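Local coordinates for guanine nucleotide exchange factor SRM1 (Saccharomyces cerevisiae, PDB 3OF7), which promotes exchange of GDP for GTP on the small GTPases GSP1 and GSP2, binds chromatin and controls RNA metabolism and nuclear transport, at residues G321-L326 with G385-V390; R339-E344 with H361-A366; P353-K358 with R365-P370. All coordinates share one frame; numbering follows the deposited sequence.

Contact 1 (G321-L326 with G385-V390); sequences GEHHSL and GSHHSV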
ATOM      1  N   GLY A 321       1.277  -4.753  -5.864  1.00 12.50           N
ATOM      2  CA  GLY A 321       1.567  -3.645  -6.765  1.00 12.49           C
ATOM      3  C   GLY A 321       0.713  -3.665  -8.013  1.00 12.68           C
ATOM      4  O   GLY A 321      -0.444  -4.069  -7.963  1.00 12.91           O
ATOM      5  N   GLU A 322       1.273  -3.224  -9.138  1.00 12.63           N
ATOM      6  CA  GLU A 322       0.531  -3.267 -10.400  1.00 12.72           C
ATOM      7  C   GLU A 322       0.297  -4.708 -10.881  1.00 12.57           C
ATOM      8  O   GLU A 322      -0.830  -5.084 -11.240  1.00 12.26           O
ATOM      9  CB  GLU A 322       1.208  -2.427 -11.492  1.00 13.22           C
ATOM     10  CG  GLU A 322       0.318  -2.284 -12.728  1.00 14.62           C
ATOM     11  CD  GLU A 322       0.862  -1.357 -13.790  1.00 15.88           C
ATOM     12  OE1 GLU A 322       2.077  -1.065 -13.809  1.00 16.37           O
ATOM     13  OE2 GLU A 322       0.052  -0.945 -14.635  1.00 16.63           O
ATOM     14  N   HIS A 323       1.357  -5.511 -10.882  1.00 12.44           N
ATOM     15  CA  HIS A 323       1.292  -6.836 -11.505  1.00 12.37           C
ATOM     16  C   HIS A 323       1.868  -7.949 -10.649  1.00 12.23           C
ATOM     17  O   HIS A 323       2.208  -9.017 -11.172  1.00 12.29           O
ATOM     18  CB  HIS A 323       2.023  -6.828 -12.854  1.00 12.32           C
ATOM     19  CG  HIS A 323       1.464  -5.862 -13.851  1.00 12.81           C
ATOM     20  ND1 HIS A 323       2.264  -5.080 -14.654  1.00 13.31           N
ATOM     21  CD2 HIS A 323       0.186  -5.586 -14.206  1.00 13.18           C
ATOM     22  CE1 HIS A 323       1.500  -4.349 -15.452  1.00 14.15           C
ATOM     23  NE2 HIS A 323       0.235  -4.637 -15.196  1.00 12.35           N
ATOM     24  N   HIS A 324       1.976  -7.711  -9.345  1.00 12.33           N
ATOM     25  CA  HIS A 324       2.459  -8.744  -8.419  1.00 12.58           C
ATOM     26  C   HIS A 324       1.776  -8.638  -7.073  1.00 12.80           C
ATOM     27  O   HIS A 324       1.215  -7.592  -6.729  1.00 12.97           O
ATOM     28  CB  HIS A 324       3.983  -8.679  -8.246  1.00 12.70           C
ATOM     29  CG  HIS A 324       4.458  -7.511  -7.441  1.00 12.39           C
ATOM     30  ND1 HIS A 324       5.090  -7.655  -6.223  1.00 14.72           N
ATOM     31  CD2 HIS A 324       4.400  -6.179  -7.679  1.00 11.13           C
ATOM     32  CE1 HIS A 324       5.405  -6.465  -5.748  1.00 10.73           C
ATOM     33  NE2 HIS A 324       5.003  -5.552  -6.617  1.00 15.31           N
ATOM     34  N   SER A 325       1.829  -9.728  -6.318  1.00 12.70           N
ATOM     35  CA  SER A 325       1.215  -9.777  -5.003  1.00 13.52           C
ATOM     36  C   SER A 325       2.133 -10.461  -4.012  1.00 13.30           C
ATOM     37  O   SER A 325       2.885 -11.352  -4.384  1.00 13.52           O
ATOM     38  CB  SER A 325      -0.099 -10.540  -5.073  1.00 13.68           C
ATOM     39  OG  SER A 325      -0.949  -9.923  -6.018  1.00 14.47           O
ATOM     40  N   LEU A 326       2.039 -10.052  -2.750  1.00 13.86           N
ATOM     41  CA  LEU A 326       2.878 -10.605  -1.692  1.00 14.56           C
ATOM     42  C   LEU A 326       2.026 -10.991  -0.497  1.00 15.36           C
ATOM     43  O   LEU A 326       1.340 -10.154   0.078  1.00 15.22           O
ATOM     44  CB  LEU A 326       3.951  -9.597  -1.265  1.00 14.37           C
ATOM     45  CG  LEU A 326       4.837  -9.020  -2.374  1.00 15.16           C
ATOM     46  CD1 LEU A 326       5.717  -7.928  -1.801  1.00 15.40           C
ATOM     47  CD2 LEU A 326       5.690 -10.106  -3.045  1.00 15.27           C
ATOM     48  N   GLY A 385       5.054  -1.309  -4.147  1.00 12.69           N
ATOM     49  CA  GLY A 385       4.736  -0.185  -5.033  1.00 12.57           C
ATOM     50  C   GLY A 385       4.460  -0.769  -6.409  1.00 12.72           C
ATOM     51  O   GLY A 385       4.200  -1.961  -6.518  1.00 12.70           O
ATOM     52  N   SER A 386       4.530   0.042  -7.464  1.00 12.58           N
ATOM     53  CA  SER A 386       4.087  -0.446  -8.776  1.00 13.02           C
ATOM     54  C   SER A 386       4.841  -1.707  -9.213  1.00 12.72           C
ATOM     55  O   SER A 386       4.215  -2.711  -9.606  1.00 12.85           O
ATOM     56  CB  SER A 386       4.179   0.650  -9.842  1.00 13.40           C
ATOM     57  OG  SER A 386       3.244   1.674  -9.559  1.00 17.13           O
ATOM     58  N   HIS A 387       6.173  -1.650  -9.136  1.00 12.04           N
ATOM     59  CA  HIS A 387       7.036  -2.765  -9.567  1.00 12.33           C
ATOM     60  C   HIS A 387       8.215  -3.039  -8.629  1.00 12.28           C
ATOM     61  O   HIS A 387       9.206  -3.646  -9.031  1.00 12.77           O
ATOM     62  CB  HIS A 387       7.503  -2.551 -11.015  1.00 12.52           C
ATOM     63  CG  HIS A 387       6.368  -2.553 -11.982  1.00 12.79           C
ATOM     64  ND1 HIS A 387       5.880  -3.710 -12.548  1.00 13.89           N
ATOM     65  CD2 HIS A 387       5.554  -1.555 -12.397  1.00 13.94           C
ATOM     66  CE1 HIS A 387       4.830  -3.421 -13.295  1.00 14.11           C
ATOM     67  NE2 HIS A 387       4.611  -2.120 -13.221  1.00 15.00           N
ATOM     68  N   HIS A 388       8.088  -2.609  -7.376  1.00 12.15           N
ATOM     69  CA  HIS A 388       9.093  -2.904  -6.358  1.00 12.11           C
ATOM     70  C   HIS A 388       8.391  -3.240  -5.051  1.00 12.01           C
ATOM     71  O   HIS A 388       7.178  -3.045  -4.909  1.00 11.29           O
ATOM     72  CB  HIS A 388      10.065  -1.726  -6.183  1.00 12.45           C
ATOM     73  CG  HIS A 388       9.431  -0.502  -5.595  1.00 13.63           C
ATOM     74  ND1 HIS A 388       9.622  -0.123  -4.284  1.00 15.61           N
ATOM     75  CD2 HIS A 388       8.594   0.413  -6.135  1.00 13.19           C
ATOM     76  CE1 HIS A 388       8.946   0.987  -4.047  1.00 13.96           C
ATOM     77  NE2 HIS A 388       8.308   1.329  -5.150  1.00 16.60           N
ATOM     78  N   SER A 389       9.153  -3.772  -4.105  1.00 11.77           N
ATOM     79  CA  SER A 389       8.616  -4.132  -2.811  1.00 12.29           C
ATOM     80  C   SER A 389       9.658  -3.867  -1.739  1.00 12.45           C
ATOM     81  O   SER A 389      10.855  -3.781  -2.025  1.00 12.38           O
ATOM     82  CB  SER A 389       8.213  -5.604  -2.772  1.00 11.82           C
ATOM     83  OG  SER A 389       7.430  -5.966  -3.904  1.00 14.07           O
ATOM     84  N   VAL A 390       9.179  -3.738  -0.508  1.00 13.15           N
ATOM     85  CA  VAL A 390      10.024  -3.612   0.666  1.00 13.41           C
ATOM     86  C   VAL A 390       9.385  -4.454   1.765  1.00 13.89           C
ATOM     87  O   VAL A 390       8.191  -4.318   2.044  1.00 14.07           O
ATOM     88  CB  VAL A 390      10.160  -2.137   1.140  1.00 13.49           C
ATOM     89  CG1 VAL A 390      11.068  -2.033   2.378  1.00 13.66           C
ATOM     90  CG2 VAL A 390      10.681  -1.239   0.020  1.00 11.41           C
TER
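E322 carries CG anti to its backbone N (chi1 -170°) and stays extended, so its carboxylate reaches the H387 imidazole. H387 has CG anti to its carbonyl carbon (chi1 -64°), which brings the imidazole back to E322 although its CB points away. The two residues sit at equivalent turns of adjacent blades in the RCC1-type beta-propeller, each turn joining the first and second strands of its blade. H387 NE2 donates to E322 OE1 at 2.8 Å. The oxygen is met on its anti side, and the carboxylate and ring planes stand 63° apart. ND1 of the same imidazole bonds to E344, so both ring nitrogens are used. With an alanine in place of H387, the carboxylates of E322 and E344 would probably lose the ring that links them, and E322 would be freer to turn. H323 comes to the edge of the H387 ring, its ND1 3.3 Å from H387 CE1. The two imidazole rings are set obliquely to each other. H323 ND1 is bonded to R339, and E322 CG lies over the centre of one face of the H323 ring. The backbones also join. E322 N donates to S386 O at 3.0 Å, in the carbonyl plane and on a lone pair. G321 CA lies 3.1 Å from G385 O, and a side chain on this glycine would clash with the carbonyls of G385 and S386. S386 OG hydrogen-bonds to E266. Farther along the second strands, L326 CD1 packs against S389 CB at 3.5 Å.

Contact 2 (R339-E344 with H361-A366); sequences RLDMFE and HGKARA
R365 meets D341 side-on, and the two flat groups cross with their planes 35° apart. NE of R365 donates to D341 OD1 at 2.6 Å, on the syn lone pair. NH2 of R365 donates to D341 OD2 at 2.7 Å and lies well out of the carboxylate plane. R365 reaches this position because its chain bends at chi2 and chi3. R339 approaches differently. Its chain is stretched out as far as NE, which gives a 2.7 Å bond to D341 OD2 on the anti lone pair. A weak bond from R339 NH2 adds to it. OD2 is therefore held by both arginines. The two arginine side chains run alongside each other in the same direction, with guanidinium planes 60° apart. Their NH2 atoms are 3.9 Å apart, and the shared carboxylate is likely to offset the two positive charges. The CE methyl of M342 lies over one face of the R339 guanidinium, 3.6 Å above its plane. D341 OD1 also takes a bond from a water, which links weakly to K363 NZ. The backbone adds a bond from L340 N to R365 O at 2.8 Å, with the donor above the carbonyl plane. At the tip of the same leucine, L340 CD2 touches A364 CB at 3.7 Å. R339 and A366 form an antiparallel non-hydrogen-bonded pair. E344 OE2 joins by charge alone, at long range and well out of the R339 guanidinium plane. A salt-bridge network of R339, D341, E344 and R365 thus ties together two parts of the connection between the third and fourth strands of one beta-propeller blade.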
ATOM      1  N   ARG A 339       4.122 -10.890 -11.898  1.00 15.49           N
ATOM      2  CA  ARG A 339       5.104 -10.552 -12.919  1.00 15.71           C
ATOM      3  C   ARG A 339       6.569 -10.779 -12.525  1.00 15.77           C
ATOM      4  O   ARG A 339       6.964 -10.563 -11.374  1.00 15.94           O
ATOM      5  CB  ARG A 339       4.887  -9.100 -13.341  1.00 15.57           C
ATOM      6  CG  ARG A 339       5.610  -8.718 -14.603  1.00 15.66           C
ATOM      7  CD  ARG A 339       5.054  -7.408 -15.124  1.00 16.37           C
ATOM      8  NE  ARG A 339       5.715  -7.053 -16.374  1.00 16.33           N
ATOM      9  CZ  ARG A 339       5.527  -5.918 -17.035  1.00 16.42           C
ATOM     10  NH1 ARG A 339       4.687  -4.990 -16.575  1.00 14.77           N
ATOM     11  NH2 ARG A 339       6.180  -5.719 -18.173  1.00 14.94           N
ATOM     12  N   LEU A 340       7.361 -11.190 -13.515  1.00 15.85           N
ATOM     13  CA  LEU A 340       8.775 -11.523 -13.351  1.00 16.40           C
ATOM     14  C   LEU A 340       9.708 -10.614 -14.168  1.00 16.54           C
ATOM     15  O   LEU A 340      10.932 -10.602 -13.941  1.00 16.21           O
ATOM     16  CB  LEU A 340       8.965 -12.997 -13.757  1.00 16.82           C
ATOM     17  CG  LEU A 340      10.188 -13.845 -13.411  1.00 18.27           C
ATOM     18  CD1 LEU A 340      10.449 -13.871 -11.917  1.00 18.33           C
ATOM     19  CD2 LEU A 340       9.941 -15.260 -13.935  1.00 19.43           C
ATOM     20  N   ASP A 341       9.138  -9.847 -15.109  1.00 16.70           N
ATOM     21  CA  ASP A 341       9.929  -9.013 -16.038  1.00 16.91           C
ATOM     22  C   ASP A 341      10.870  -8.049 -15.327  1.00 16.72           C
ATOM     23  O   ASP A 341      11.988  -7.798 -15.795  1.00 16.73           O
ATOM     24  CB  ASP A 341       9.019  -8.214 -16.991  1.00 17.84           C
ATOM     25  CG  ASP A 341       8.155  -9.100 -17.870  1.00 18.68           C
ATOM     26  OD1 ASP A 341       8.672 -10.097 -18.420  1.00 20.13           O
ATOM     27  OD2 ASP A 341       6.948  -8.801 -18.017  1.00 17.77           O
ATOM     28  N   MET A 342      10.414  -7.492 -14.205  1.00 15.52           N
ATOM     29  CA  MET A 342      11.242  -6.568 -13.422  1.00 15.20           C
ATOM     30  C   MET A 342      11.555  -7.167 -12.052  1.00 14.79           C
ATOM     31  O   MET A 342      11.768  -6.441 -11.079  1.00 14.25           O
ATOM     32  CB  MET A 342      10.557  -5.198 -13.284  1.00 14.91           C
ATOM     33  CG  MET A 342      10.434  -4.424 -14.612  1.00 15.57           C
ATOM     34  SD  MET A 342       9.346  -2.968 -14.595  1.00  9.95           S
ATOM     35  CE  MET A 342       7.871  -3.622 -15.375  1.00 14.55           C
ATOM     36  N   PHE A 343      11.578  -8.500 -12.001  1.00 14.31           N
ATOM     37  CA  PHE A 343      11.872  -9.253 -10.782  1.00 14.46           C
ATOM     38  C   PHE A 343      10.898  -8.946  -9.644  1.00 14.11           C
ATOM     39  O   PHE A 343      11.261  -9.068  -8.468  1.00 14.32           O
ATOM     40  CB  PHE A 343      13.312  -9.002 -10.304  1.00 14.21           C
ATOM     41  CG  PHE A 343      14.389  -9.526 -11.237  1.00 14.88           C
ATOM     42  CD1 PHE A 343      14.187 -10.673 -12.010  1.00 16.23           C
ATOM     43  CD2 PHE A 343      15.625  -8.887 -11.293  1.00 16.24           C
ATOM     44  CE1 PHE A 343      15.201 -11.166 -12.862  1.00 16.88           C
ATOM     45  CE2 PHE A 343      16.655  -9.372 -12.132  1.00 17.65           C
ATOM     46  CZ  PHE A 343      16.428 -10.518 -12.916  1.00 18.19           C
ATOM     47  N   GLU A 344       9.665  -8.556  -9.991  1.00 13.45           N
ATOM     48  CA  GLU A 344       8.687  -8.123  -8.989  1.00 13.43           C
ATOM     49  C   GLU A 344       8.462  -9.183  -7.922  1.00 13.37           C
ATOM     50  O   GLU A 344       8.368  -8.856  -6.737  1.00 13.09           O
ATOM     51  CB  GLU A 344       7.349  -7.715  -9.632  1.00 13.12           C
ATOM     52  CG  GLU A 344       7.431  -6.486 -10.539  1.00 13.44           C
ATOM     53  CD  GLU A 344       7.647  -6.819 -12.019  1.00 15.02           C
ATOM     54  OE1 GLU A 344       8.358  -7.805 -12.340  1.00 12.61           O
ATOM     55  OE2 GLU A 344       7.114  -6.063 -12.869  1.00 15.40           O
ATOM     56  N   HIS A 361       8.135 -16.855 -26.985  1.00 22.21           N
ATOM     57  CA  HIS A 361       9.575 -16.774 -27.239  1.00 22.61           C
ATOM     58  C   HIS A 361      10.414 -17.555 -26.216  1.00 22.35           C
ATOM     59  O   HIS A 361      11.645 -17.575 -26.304  1.00 22.58           O
ATOM     60  CB  HIS A 361      10.025 -15.307 -27.288  1.00 22.94           C
ATOM     61  CG  HIS A 361       9.243 -14.467 -28.249  1.00 24.19           C
ATOM     62  ND1 HIS A 361       8.300 -13.548 -27.839  1.00 24.54           N
ATOM     63  CD2 HIS A 361       9.262 -14.406 -29.603  1.00 25.02           C
ATOM     64  CE1 HIS A 361       7.774 -12.954 -28.897  1.00 24.12           C
ATOM     65  NE2 HIS A 361       8.343 -13.454 -29.979  1.00 25.51           N
ATOM     66  N   GLY A 362       9.750 -18.194 -25.255  1.00 22.24           N
ATOM     67  CA  GLY A 362      10.442 -18.920 -24.183  1.00 22.10           C
ATOM     68  C   GLY A 362      10.961 -18.060 -23.036  1.00 22.19           C
ATOM     69  O   GLY A 362      11.785 -18.526 -22.235  1.00 21.79           O
ATOM     70  N   LYS A 363      10.493 -16.810 -22.941  1.00 21.30           N
ATOM     71  CA  LYS A 363      10.898 -15.929 -21.835  1.00 21.21           C
ATOM     72  C   LYS A 363       9.918 -16.059 -20.666  1.00 20.81           C
ATOM     73  O   LYS A 363       8.700 -15.958 -20.853  1.00 20.25           O
ATOM     74  CB  LYS A 363      10.997 -14.463 -22.290  1.00 21.83           C
ATOM     75  CG  LYS A 363      11.566 -13.492 -21.241  1.00 23.83           C
ATOM     76  CD  LYS A 363      11.857 -12.084 -21.809  1.00 27.34           C
ATOM     77  CE  LYS A 363      10.577 -11.263 -22.010  1.00 29.00           C
ATOM     78  NZ  LYS A 363      10.824  -9.800 -22.257  1.00 30.78           N
ATOM     79  N   ALA A 364      10.461 -16.276 -19.470  1.00 20.24           N
ATOM     80  CA  ALA A 364       9.664 -16.402 -18.258  1.00 20.07           C
ATOM     81  C   ALA A 364       9.125 -15.024 -17.874  1.00 19.87           C
ATOM     82  O   ALA A 364       9.906 -14.113 -17.605  1.00 20.10           O
ATOM     83  CB  ALA A 364      10.519 -16.983 -17.133  1.00 20.14           C
ATOM     84  N   ARG A 365       7.799 -14.873 -17.876  1.00 19.56           N
ATOM     85  CA  ARG A 365       7.162 -13.564 -17.651  1.00 19.31           C
ATOM     86  C   ARG A 365       6.430 -13.468 -16.320  1.00 18.52           C
ATOM     87  O   ARG A 365       6.200 -12.360 -15.826  1.00 17.96           O
ATOM     88  CB  ARG A 365       6.145 -13.237 -18.758  1.00 20.04           C
ATOM     89  CG  ARG A 365       6.646 -13.316 -20.204  1.00 22.63           C
ATOM     90  CD  ARG A 365       7.441 -12.095 -20.680  1.00 24.95           C
ATOM     91  NE  ARG A 365       6.924 -10.792 -20.234  1.00 26.81           N
ATOM     92  CZ  ARG A 365       6.036 -10.031 -20.874  1.00 26.93           C
ATOM     93  NH1 ARG A 365       5.491 -10.416 -22.020  1.00 29.54           N
ATOM     94  NH2 ARG A 365       5.673  -8.866 -20.351  1.00 26.30           N
ATOM     95  N   ALA A 366       6.030 -14.613 -15.759  1.00 17.52           N
ATOM     96  CA  ALA A 366       5.154 -14.629 -14.581  1.00 17.39           C
ATOM     97  C   ALA A 366       5.197 -15.925 -13.763  1.00 17.35           C
ATOM     98  O   ALA A 366       5.459 -17.004 -14.293  1.00 16.91           O
ATOM     99  CB  ALA A 366       3.698 -14.305 -14.981  1.00 17.02           C
TER
HETATM  100  O   HOH W   1      11.614 -10.111 -18.976  1.00 39.38           O

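Contact 3 (P353-K358 with R365-P370); sequences PEYTYK and RAVPLP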
ATOM      1  N   PRO A 353       9.748 -22.054 -10.258  1.00 28.32           N
ATOM      2  CA  PRO A 353       8.972 -23.294 -10.271  1.00 28.09           C
ATOM      3  C   PRO A 353       8.556 -23.705 -11.682  1.00 28.27           C
ATOM      4  O   PRO A 353       8.657 -22.900 -12.617  1.00 27.97           O
ATOM      5  CB  PRO A 353       7.747 -22.947  -9.422  1.00 28.14           C
ATOM      6  CG  PRO A 353       7.621 -21.471  -9.513  1.00 28.07           C
ATOM      7  CD  PRO A 353       9.017 -20.948  -9.612  1.00 28.27           C
ATOM      8  N   GLU A 354       8.108 -24.955 -11.830  1.00 27.99           N
ATOM      9  CA  GLU A 354       7.738 -25.501 -13.137  1.00 27.68           C
ATOM     10  C   GLU A 354       6.482 -24.854 -13.732  1.00 27.17           C
ATOM     11  O   GLU A 354       6.290 -24.876 -14.951  1.00 27.63           O
ATOM     12  CB  GLU A 354       7.571 -27.027 -13.063  1.00 27.73           C
ATOM     13  CG  GLU A 354       8.887 -27.809 -13.172  0.80 27.92           C
ATOM     14  CD  GLU A 354       8.682 -29.300 -13.441  0.80 28.60           C
ATOM     15  OE1 GLU A 354       7.542 -29.710 -13.767  0.90 26.60           O
ATOM     16  OE2 GLU A 354       9.675 -30.057 -13.333  0.80 28.59           O
ATOM     17  N   TYR A 355       5.641 -24.269 -12.884  1.00 26.59           N
ATOM     18  CA  TYR A 355       4.435 -23.571 -13.349  1.00 25.65           C
ATOM     19  C   TYR A 355       4.699 -22.105 -13.740  1.00 24.94           C
ATOM     20  O   TYR A 355       3.761 -21.360 -14.019  1.00 24.91           O
ATOM     21  CB  TYR A 355       3.295 -23.663 -12.322  1.00 25.42           C
ATOM     22  CG  TYR A 355       3.684 -23.242 -10.922  1.00 25.82           C
ATOM     23  CD1 TYR A 355       4.133 -24.185  -9.999  1.00 26.51           C
ATOM     24  CD2 TYR A 355       3.607 -21.904 -10.518  1.00 25.05           C
ATOM     25  CE1 TYR A 355       4.506 -23.812  -8.709  1.00 27.08           C
ATOM     26  CE2 TYR A 355       3.978 -21.516  -9.221  1.00 25.08           C
ATOM     27  CZ  TYR A 355       4.424 -22.479  -8.323  1.00 27.20           C
ATOM     28  OH  TYR A 355       4.798 -22.131  -7.039  1.00 26.77           O
ATOM     29  N   THR A 356       5.967 -21.704 -13.756  1.00 24.20           N
ATOM     30  CA  THR A 356       6.358 -20.380 -14.251  1.00 23.76           C
ATOM     31  C   THR A 356       5.843 -20.240 -15.684  1.00 23.69           C
ATOM     32  O   THR A 356       6.029 -21.149 -16.502  1.00 23.18           O
ATOM     33  CB  THR A 356       7.896 -20.193 -14.224  1.00 23.85           C
ATOM     34  OG1 THR A 356       8.366 -20.232 -12.868  1.00 24.04           O
ATOM     35  CG2 THR A 356       8.311 -18.868 -14.840  1.00 23.37           C
ATOM     36  N   TYR A 357       5.173 -19.126 -15.973  1.00 22.71           N
ATOM     37  CA  TYR A 357       4.679 -18.862 -17.316  1.00 22.78           C
ATOM     38  C   TYR A 357       5.793 -18.321 -18.203  1.00 22.82           C
ATOM     39  O   TYR A 357       6.454 -17.333 -17.855  1.00 22.36           O
ATOM     40  CB  TYR A 357       3.491 -17.890 -17.307  1.00 23.05           C
ATOM     41  CG  TYR A 357       3.190 -17.294 -18.675  1.00 23.77           C
ATOM     42  CD1 TYR A 357       2.514 -18.030 -19.648  1.00 24.46           C
ATOM     43  CD2 TYR A 357       3.611 -16.005 -18.999  1.00 25.51           C
ATOM     44  CE1 TYR A 357       2.250 -17.491 -20.909  1.00 24.93           C
ATOM     45  CE2 TYR A 357       3.350 -15.452 -20.253  1.00 26.26           C
ATOM     46  CZ  TYR A 357       2.671 -16.201 -21.201  1.00 26.83           C
ATOM     47  OH  TYR A 357       2.419 -15.646 -22.438  1.00 27.55           O
ATOM     48  N   LYS A 358       5.991 -18.986 -19.341  1.00 22.58           N
ATOM     49  CA  LYS A 358       6.922 -18.552 -20.377  1.00 22.47           C
ATOM     50  C   LYS A 358       6.116 -18.200 -21.624  1.00 22.06           C
ATOM     51  O   LYS A 358       5.173 -18.911 -21.973  1.00 22.01           O
ATOM     52  CB  LYS A 358       7.939 -19.652 -20.705  1.00 22.83           C
ATOM     53  CG  LYS A 358       8.978 -19.914 -19.624  1.00 24.22           C
ATOM     54  CD  LYS A 358       9.934 -21.041 -20.030  1.00 26.42           C
ATOM     55  CE  LYS A 358      10.639 -21.616 -18.813  1.00 29.42           C
ATOM     56  NZ  LYS A 358      11.680 -22.643 -19.153  1.00 31.08           N
ATOM     57  N   ARG A 365       7.799 -14.873 -17.876  1.00 19.56           N
ATOM     58  CA  ARG A 365       7.162 -13.564 -17.651  1.00 19.31           C
ATOM     59  C   ARG A 365       6.430 -13.468 -16.320  1.00 18.52           C
ATOM     60  O   ARG A 365       6.200 -12.360 -15.826  1.00 17.96           O
ATOM     61  CB  ARG A 365       6.145 -13.237 -18.758  1.00 20.04           C
ATOM     62  CG  ARG A 365       6.646 -13.316 -20.204  1.00 22.63           C
ATOM     63  CD  ARG A 365       7.441 -12.095 -20.680  1.00 24.95           C
ATOM     64  NE  ARG A 365       6.924 -10.792 -20.234  1.00 26.81           N
ATOM     65  CZ  ARG A 365       6.036 -10.031 -20.874  1.00 26.93           C
ATOM     66  NH1 ARG A 365       5.491 -10.416 -22.020  1.00 29.54           N
ATOM     67  NH2 ARG A 365       5.673  -8.866 -20.351  1.00 26.30           N
ATOM     68  N   ALA A 366       6.030 -14.613 -15.759  1.00 17.52           N
ATOM     69  CA  ALA A 366       5.154 -14.629 -14.581  1.00 17.39           C
ATOM     70  C   ALA A 366       5.197 -15.925 -13.763  1.00 17.35           C
ATOM     71  O   ALA A 366       5.459 -17.004 -14.293  1.00 16.91           O
ATOM     72  CB  ALA A 366       3.698 -14.305 -14.981  1.00 17.02           C
ATOM     73  N   VAL A 367       4.913 -15.795 -12.469  1.00 17.28           N
ATOM     74  CA  VAL A 367       4.747 -16.941 -11.562  1.00 17.31           C
ATOM     75  C   VAL A 367       3.325 -16.836 -11.017  1.00 17.32           C
ATOM     76  O   VAL A 367       3.063 -16.040 -10.110  1.00 17.33           O
ATOM     77  CB  VAL A 367       5.799 -16.920 -10.417  1.00 17.17           C
ATOM     78  CG1 VAL A 367       5.601 -18.111  -9.460  1.00 17.89           C
ATOM     79  CG2 VAL A 367       7.219 -16.937 -10.989  1.00 16.69           C
ATOM     80  N   PRO A 368       2.381 -17.597 -11.600  1.00 17.67           N
ATOM     81  CA  PRO A 368       0.967 -17.320 -11.369  1.00 18.06           C
ATOM     82  C   PRO A 368       0.330 -17.969 -10.140  1.00 18.45           C
ATOM     83  O   PRO A 368      -0.854 -17.758  -9.895  1.00 18.47           O
ATOM     84  CB  PRO A 368       0.309 -17.854 -12.636  1.00 18.70           C
ATOM     85  CG  PRO A 368       1.165 -19.010 -13.010  1.00 17.56           C
ATOM     86  CD  PRO A 368       2.569 -18.643 -12.624  1.00 17.83           C
ATOM     87  N   LEU A 369       1.085 -18.778  -9.405  1.00 19.34           N
ATOM     88  CA  LEU A 369       0.602 -19.326  -8.135  1.00 19.88           C
ATOM     89  C   LEU A 369       1.481 -18.796  -7.015  1.00 19.91           C
ATOM     90  O   LEU A 369       2.681 -18.625  -7.219  1.00 20.27           O
ATOM     91  CB  LEU A 369       0.667 -20.857  -8.130  1.00 20.25           C
ATOM     92  CG  LEU A 369      -0.086 -21.677  -9.173  1.00 21.02           C
ATOM     93  CD1 LEU A 369       0.256 -23.159  -8.959  1.00 21.65           C
ATOM     94  CD2 LEU A 369      -1.595 -21.434  -9.122  1.00 20.75           C
ATOM     95  N   PRO A 370       0.891 -18.534  -5.831  1.00 20.28           N
ATOM     96  CA  PRO A 370       1.667 -18.065  -4.683  1.00 20.18           C
ATOM     97  C   PRO A 370       2.814 -19.027  -4.411  1.00 20.44           C
ATOM     98  O   PRO A 370       2.587 -20.234  -4.291  1.00 20.10           O
ATOM     99  CB  PRO A 370       0.656 -18.102  -3.532  1.00 20.01           C
ATOM    100  CG  PRO A 370      -0.650 -17.986  -4.173  1.00 20.63           C
ATOM    101  CD  PRO A 370      -0.544 -18.649  -5.513  1.00 20.16           C
TER
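Y357 O takes a firm bond from R365 N at 2.8 Å and a weak one from the next amide, A366 N, at 3.5 Å. Two residues thus stand opposite the single Y357, a classic beta bulge in the hairpin of strands 357-358 and 364-368. The return bond runs from Y357 N to A366 O at 2.7 Å, so Y357 and A366 form an antiparallel hydrogen-bonded pair. Y357 has CG anti to its backbone N (chi1 164°), which lays the ring alongside the stem of R365. CB of R365 sits at the ring edge, 3.8 Å from Y357 CD2. Before the strand, a type I turn runs from P353 to T356. P353 O takes both the T356 amide and T356 OG1, the latter at 2.7 Å, and the two donors come from the same face of its plane. The turn presents P353 and Y355 to V367, P368 and L369. V367 CG1 packs obliquely against the Y355 ring and lies 3.9 Å from P353 CG. P368 CD comes to the ring edge. Y355 OH bonds to T371 just beyond. The ring is sandwiched between P353 CB, offset toward the rim of one face, and L369 on the opposite face. There the CD1 methyl makes a CH-pi contact 3.9 Å from the Y355 centroid, 9° off the ring normal.

In the fold
All three contacts lie in one sector of the propeller. Contact 1 has its centre about 9 Å from the centre of the chain and joins two neighbouring four-stranded blades. The centres of contacts 2 and 3 lie farther out, about 23 and 24 Å from the chain's centre. Both fall between the segments of contact 1 along the chain. They share R365 and A366 on strand 364-368, and their centres are about 9 Å apart. Contact 2 also touches contact 1, at about 14 Å between centres, where R339 N probably hydrogen-bonds to H323 O. Contact 3 stays about 7 Å from contact 1 at the nearest atoms. A continuous chain of contacts therefore runs from the blade interface to the outer hairpin.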